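Local coordinates for chicken beta-microseminoprotein-like 3 (Gallus gallus, PDB 6RWC), which is an egg-white member of the beta-microseminoprotein (PSP-94) family whose function is unknown, at residues Ser47-Val58 with Ser67-Asp75. Numbering follows the deposited sequence.
Sequences SIPKNYDRVNCV and SIRVVKKTD
V58 and V71 pair across the open end of an antiparallel beta hairpin, strands 57-62 and 67-72, in the C-terminal half of this beta-microseminoprotein. Their backbones exchange two hydrogen bonds: V58 N to V71 O and V71 N to V58 O, each 2.9 Å. Beyond this pair K73 N continues the register, giving a nearly straight hydrogen bond (N-H...O 171°) to N56 O.

On one side of the hairpin V70 points toward the incoming loop 47-56 and packs against it. Its two methyls divide the work: CG1, anti to the backbone N (chi1 176°), packs on Y52 CD2 at 3.5 Å and on C57 CB, while CG2 sits over the centre of the Y52 ring, 4.0 Å from the centroid, in a CH-pi contact and also meets P49 CB. C80, disulfide-bonded to C57, and V82 add to the packing round V70. Farther along, I68 CG2 rests on P49 CG at 3.8 Å, and water 1 bridges S47 O to I68 N.

K73 lays its extended chain past N56; its side chain crosses that of V58 at about a right angle, K73 CG lying 4.1 Å from V58 CG1. At its end, NZ hydrogen-bonds to V55 O at 3.0 Å, approaching from 52° above the carbonyl plane.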
ATOM      1  N   SER A  47       3.535  -3.994  -2.448  1.00 26.92           N
ATOM      2  CA  SER A  47       4.251  -4.454  -3.630  1.00 31.34           C
ATOM      3  C   SER A  47       4.053  -5.955  -3.805  1.00 29.74           C
ATOM      4  O   SER A  47       4.182  -6.725  -2.848  1.00 25.77           O
ATOM      5  CB  SER A  47       5.740  -4.125  -3.519  1.00 34.90           C
ATOM      6  OG  SER A  47       6.450  -4.620  -4.642  1.00 46.81           O
ATOM      7  N   ILE A  48       3.745  -6.366  -5.028  1.00 28.04           N
ATOM      8  CA  ILE A  48       3.504  -7.772  -5.345  1.00 30.15           C
ATOM      9  C   ILE A  48       4.844  -8.407  -5.710  1.00 26.73           C
ATOM     10  O   ILE A  48       5.489  -7.954  -6.665  1.00 35.11           O
ATOM     11  CB  ILE A  48       2.499  -7.921  -6.493  1.00 30.80           C
ATOM     12  CG1 ILE A  48       1.154  -7.307  -6.103  1.00 27.83           C
ATOM     13  CG2 ILE A  48       2.335  -9.385  -6.859  1.00 27.18           C
ATOM     14  CD1 ILE A  48       0.553  -7.919  -4.863  1.00 25.54           C
ATOM     15  N   PRO A  49       5.295  -9.432  -4.983  1.00 23.42           N
ATOM     16  CA  PRO A  49       6.546 -10.104  -5.362  1.00 30.92           C
ATOM     17  C   PRO A  49       6.407 -10.780  -6.719  1.00 37.62           C
ATOM     18  O   PRO A  49       5.482 -11.561  -6.952  1.00 39.69           O
ATOM     19  CB  PRO A  49       6.757 -11.122  -4.236  1.00 25.68           C
ATOM     20  CG  PRO A  49       5.397 -11.346  -3.664  1.00 31.05           C
ATOM     21  CD  PRO A  49       4.684 -10.030  -3.785  1.00 22.71           C
ATOM     22  N   LYS A  50       7.344 -10.476  -7.616  1.00 48.12           N
ATOM     23  CA  LYS A  50       7.212 -10.843  -9.023  1.00 59.41           C
ATOM     24  C   LYS A  50       7.770 -12.229  -9.334  1.00 55.97           C
ATOM     25  O   LYS A  50       7.055 -13.076  -9.879  1.00 62.78           O
ATOM     26  CB  LYS A  50       7.903  -9.792  -9.900  1.00 62.98           C
ATOM     27  N   ASN A  51       9.038 -12.474  -9.008  1.00 46.97           N
ATOM     28  CA  ASN A  51       9.733 -13.687  -9.429  1.00 45.58           C
ATOM     29  C   ASN A  51      10.332 -14.385  -8.215  1.00 44.75           C
ATOM     30  O   ASN A  51      11.277 -13.875  -7.605  1.00 49.55           O
ATOM     31  CB  ASN A  51      10.819 -13.361 -10.455  1.00 50.30           C
ATOM     32  CG  ASN A  51      10.247 -12.932 -11.791  1.00 51.43           C
ATOM     33  OD1 ASN A  51       9.444 -13.645 -12.394  1.00 53.02           O
ATOM     34  ND2 ASN A  51      10.649 -11.755 -12.255  1.00 52.81           N
ATOM     35  N   TYR A  52       9.791 -15.553  -7.878  1.00 37.30           N
ATOM     36  CA  TYR A  52      10.322 -16.362  -6.790  1.00 34.13           C
ATOM     37  C   TYR A  52       9.802 -17.784  -6.943  1.00 35.71           C
ATOM     38  O   TYR A  52       8.916 -18.061  -7.756  1.00 30.02           O
ATOM     39  CB  TYR A  52       9.951 -15.784  -5.420  1.00 33.74           C
ATOM     40  CG  TYR A  52       8.464 -15.704  -5.143  1.00 33.34           C
ATOM     41  CD1 TYR A  52       7.720 -14.603  -5.547  1.00 32.64           C
ATOM     42  CD2 TYR A  52       7.810 -16.721  -4.459  1.00 31.37           C
ATOM     43  CE1 TYR A  52       6.365 -14.521  -5.288  1.00 30.01           C
ATOM     44  CE2 TYR A  52       6.453 -16.647  -4.194  1.00 28.45           C
ATOM     45  CZ  TYR A  52       5.737 -15.546  -4.609  1.00 28.75           C
ATOM     46  OH  TYR A  52       4.389 -15.465  -4.350  1.00 32.07           O
ATOM     47  N   ASP A  53      10.367 -18.681  -6.138  1.00 26.76           N
ATOM     48  CA  ASP A  53      10.031 -20.104  -6.162  1.00 39.03           C
ATOM     49  C   ASP A  53       8.719 -20.308  -5.412  1.00 37.83           C
ATOM     50  O   ASP A  53       8.697 -20.599  -4.216  1.00 34.69           O
ATOM     51  CB  ASP A  53      11.167 -20.921  -5.556  1.00 35.30           C
ATOM     52  CG  ASP A  53      10.880 -22.410  -5.543  1.00 41.94           C
ATOM     53  OD1 ASP A  53       9.911 -22.847  -6.197  1.00 46.54           O
ATOM     54  OD2 ASP A  53      11.631 -23.146  -4.868  1.00 44.27           O
ATOM     55  N   ARG A  54       7.606 -20.173  -6.133  1.00 32.13           N
ATOM     56  CA  ARG A  54       6.297 -20.341  -5.515  1.00 37.61           C
ATOM     57  C   ARG A  54       5.984 -21.791  -5.159  1.00 42.81           C
ATOM     58  O   ARG A  54       4.930 -22.046  -4.567  1.00 50.92           O
ATOM     59  CB  ARG A  54       5.207 -19.787  -6.436  1.00 37.90           C
ATOM     60  CG  ARG A  54       5.020 -20.564  -7.725  1.00 38.71           C
ATOM     61  CD  ARG A  54       3.839 -20.026  -8.515  1.00 42.09           C
ATOM     62  NE  ARG A  54       3.466 -20.917  -9.608  1.00 48.42           N
ATOM     63  CZ  ARG A  54       2.670 -21.971  -9.470  1.00 50.40           C
ATOM     64  NH1 ARG A  54       2.163 -22.271  -8.281  1.00 44.81           N
ATOM     65  NH2 ARG A  54       2.381 -22.730 -10.518  1.00 55.03           N
ATOM     66  N   VAL A  55       6.862 -22.737  -5.498  1.00 36.57           N
ATOM     67  CA  VAL A  55       6.645 -24.128  -5.113  1.00 34.55           C
ATOM     68  C   VAL A  55       7.093 -24.367  -3.676  1.00 39.36           C
ATOM     69  O   VAL A  55       6.415 -25.060  -2.908  1.00 42.75           O
ATOM     70  CB  VAL A  55       7.372 -25.065  -6.095  1.00 36.83           C
ATOM     71  CG1 VAL A  55       7.097 -26.514  -5.748  1.00 38.62           C
ATOM     72  CG2 VAL A  55       6.956 -24.761  -7.529  1.00 43.37           C
ATOM     73  N   ASN A  56       8.233 -23.799  -3.286  1.00 38.02           N
ATOM     74  CA  ASN A  56       8.768 -23.973  -1.945  1.00 34.52           C
ATOM     75  C   ASN A  56       8.670 -22.715  -1.095  1.00 34.14           C
ATOM     76  O   ASN A  56       9.033 -22.754   0.085  1.00 34.45           O
ATOM     77  CB  ASN A  56      10.227 -24.436  -2.018  1.00 29.41           C
ATOM     78  CG  ASN A  56      10.405 -25.661  -2.891  1.00 33.24           C
ATOM     79  OD1 ASN A  56       9.938 -26.748  -2.555  1.00 36.55           O
ATOM     80  ND2 ASN A  56      11.086 -25.492  -4.017  1.00 37.85           N
ATOM     81  N   CYS A  57       8.192 -21.607  -1.654  1.00 32.22           N
ATOM     82  CA  CYS A  57       8.064 -20.354  -0.928  1.00 32.10           C
ATOM     83  C   CYS A  57       6.626 -19.853  -1.005  1.00 35.09           C
ATOM     84  O   CYS A  57       5.863 -20.217  -1.905  1.00 36.25           O
ATOM     85  CB  CYS A  57       9.032 -19.292  -1.475  1.00 31.67           C
ATOM     86  SG  CYS A  57      10.758 -19.840  -1.563  1.00 34.05           S
ATOM     87  N   VAL A  58       6.261 -19.018  -0.036  1.00 32.96           N
ATOM     88  CA  VAL A  58       4.915 -18.468   0.065  1.00 29.78           C
ATOM     89  C   VAL A  58       5.023 -17.045   0.598  1.00 27.40           C
ATOM     90  O   VAL A  58       5.886 -16.744   1.429  1.00 24.56           O
ATOM     91  CB  VAL A  58       4.010 -19.340   0.965  1.00 31.41           C
ATOM     92  CG1 VAL A  58       4.567 -19.422   2.382  1.00 31.40           C
ATOM     93  CG2 VAL A  58       2.576 -18.818   0.966  1.00 32.09           C
ATOM     94  N   SER A  67       2.992  -5.139   3.536  1.00 26.33           N
ATOM     95  CA  SER A  67       4.037  -5.775   2.751  1.00 27.36           C
ATOM     96  C   SER A  67       3.760  -7.264   2.640  1.00 27.96           C
ATOM     97  O   SER A  67       3.045  -7.849   3.456  1.00 25.01           O
ATOM     98  CB  SER A  67       5.421  -5.551   3.377  1.00 24.32           C
ATOM     99  OG  SER A  67       5.485  -6.123   4.672  1.00 26.07           O
ATOM    100  N   ILE A  68       4.343  -7.872   1.611  1.00 29.44           N
ATOM    101  CA  ILE A  68       4.299  -9.313   1.398  1.00 27.53           C
ATOM    102  C   ILE A  68       5.734  -9.810   1.455  1.00 27.86           C
ATOM    103  O   ILE A  68       6.547  -9.481   0.582  1.00 29.49           O
ATOM    104  CB  ILE A  68       3.641  -9.684   0.064  1.00 25.56           C
ATOM    105  CG1 ILE A  68       2.161  -9.302   0.079  1.00 26.01           C
ATOM    106  CG2 ILE A  68       3.802 -11.172  -0.208  1.00 23.58           C
ATOM    107  CD1 ILE A  68       1.470  -9.517  -1.245  1.00 30.31           C
ATOM    108  N   ARG A  69       6.051 -10.591   2.480  1.00 22.49           N
ATOM    109  CA  ARG A  69       7.382 -11.152   2.652  1.00 27.73           C
ATOM    110  C   ARG A  69       7.364 -12.615   2.233  1.00 28.61           C
ATOM    111  O   ARG A  69       6.581 -13.407   2.764  1.00 22.81           O
ATOM    112  CB  ARG A  69       7.848 -11.007   4.102  1.00 25.71           C
ATOM    113  CG  ARG A  69       9.211 -11.621   4.392  1.00 41.15           C
ATOM    114  CD  ARG A  69       9.775 -11.109   5.713  1.00 57.76           C
ATOM    115  NE  ARG A  69      10.636 -12.091   6.366  1.00 65.29           N
ATOM    116  CZ  ARG A  69      10.226 -12.924   7.317  1.00 69.69           C
ATOM    117  NH1 ARG A  69       8.967 -12.890   7.729  1.00 73.47           N
ATOM    118  NH2 ARG A  69      11.074 -13.788   7.859  1.00 70.90           N
ATOM    119  N   VAL A  70       8.228 -12.964   1.285  1.00 30.87           N
ATOM    120  CA  VAL A  70       8.291 -14.314   0.737  1.00 28.30           C
ATOM    121  C   VAL A  70       9.222 -15.160   1.601  1.00 24.12           C
ATOM    122  O   VAL A  70      10.408 -14.846   1.748  1.00 25.53           O
ATOM    123  CB  VAL A  70       8.759 -14.290  -0.726  1.00 28.71           C
ATOM    124  CG1 VAL A  70       8.911 -15.698  -1.256  1.00 23.47           C
ATOM    125  CG2 VAL A  70       7.777 -13.496  -1.581  1.00 27.87           C
ATOM    126  N   VAL A  71       8.683 -16.239   2.170  1.00 26.31           N
ATOM    127  CA  VAL A  71       9.408 -17.082   3.110  1.00 25.44           C
ATOM    128  C   VAL A  71       9.272 -18.536   2.677  1.00 27.45           C
ATOM    129  O   VAL A  71       8.436 -18.887   1.846  1.00 26.16           O
ATOM    130  CB  VAL A  71       8.905 -16.905   4.555  1.00 32.90           C
ATOM    131  CG1 VAL A  71       9.055 -15.452   4.995  1.00 26.78           C
ATOM    132  CG2 VAL A  71       7.457 -17.368   4.666  1.00 25.73           C
ATOM    133  N   LYS A  72      10.112 -19.384   3.267  1.00 26.96           N
ATOM    134  CA  LYS A  72      10.071 -20.812   2.982  1.00 32.98           C
ATOM    135  C   LYS A  72       8.834 -21.452   3.603  1.00 34.49           C
ATOM    136  O   LYS A  72       8.448 -21.130   4.729  1.00 33.82           O
ATOM    137  CB  LYS A  72      11.331 -21.493   3.516  1.00 29.46           C
ATOM    138  CG  LYS A  72      12.622 -21.057   2.837  1.00 31.70           C
ATOM    139  CD  LYS A  72      12.862 -21.823   1.545  1.00 29.10           C
ATOM    140  CE  LYS A  72      14.184 -21.421   0.906  1.00 35.53           C
ATOM    141  NZ  LYS A  72      14.456 -22.181  -0.346  1.00 31.98           N
ATOM    142  N   LYS A  73       8.215 -22.373   2.861  1.00 30.39           N
ATOM    143  CA  LYS A  73       7.043 -23.071   3.386  1.00 34.92           C
ATOM    144  C   LYS A  73       7.411 -23.947   4.577  1.00 36.73           C
ATOM    145  O   LYS A  73       6.626 -24.084   5.523  1.00 44.65           O
ATOM    146  CB  LYS A  73       6.387 -23.910   2.288  1.00 37.03           C
ATOM    147  CG  LYS A  73       5.769 -23.107   1.154  1.00 32.58           C
ATOM    148  CD  LYS A  73       5.112 -24.033   0.133  1.00 35.98           C
ATOM    149  CE  LYS A  73       4.340 -23.248  -0.919  1.00 35.44           C
ATOM    150  NZ  LYS A  73       3.693 -24.138  -1.924  1.00 40.69           N
ATOM    151  N   THR A  74       8.599 -24.551   4.548  1.00 33.66           N
ATOM    152  CA  THR A  74       9.045 -25.395   5.649  1.00 36.29           C
ATOM    153  C   THR A  74       9.499 -24.591   6.858  1.00 37.97           C
ATOM    154  O   THR A  74       9.461 -25.108   7.981  1.00 47.41           O
ATOM    155  CB  THR A  74      10.188 -26.301   5.188  1.00 42.50           C
ATOM    156  OG1 THR A  74      11.332 -25.499   4.869  1.00 44.20           O
ATOM    157  CG2 THR A  74       9.772 -27.091   3.957  1.00 38.71           C
ATOM    158  N   ASP A  75       9.930 -23.347   6.658  1.00 32.89           N
ATOM    159  CA  ASP A  75      10.427 -22.511   7.751  1.00 37.33           C
ATOM    160  C   ASP A  75      10.121 -21.062   7.418  1.00 35.94           C
ATOM    161  O   ASP A  75      10.895 -20.387   6.724  1.00 34.02           O
ATOM    162  CB  ASP A  75      11.924 -22.719   7.977  1.00 42.94           C
ATOM    163  CG  ASP A  75      12.419 -22.074   9.256  1.00 46.85           C
ATOM    164  OD1 ASP A  75      11.622 -21.396   9.937  1.00 48.81           O
ATOM    165  OD2 ASP A  75      13.612 -22.253   9.582  1.00 51.97           O
TER
HETATM  166  O   HOH W   1       5.406  -5.988  -0.230  1.00 35.60           O
HETATM  167  O   HOH W   2      10.074 -24.617   1.783  1.00 36.88           O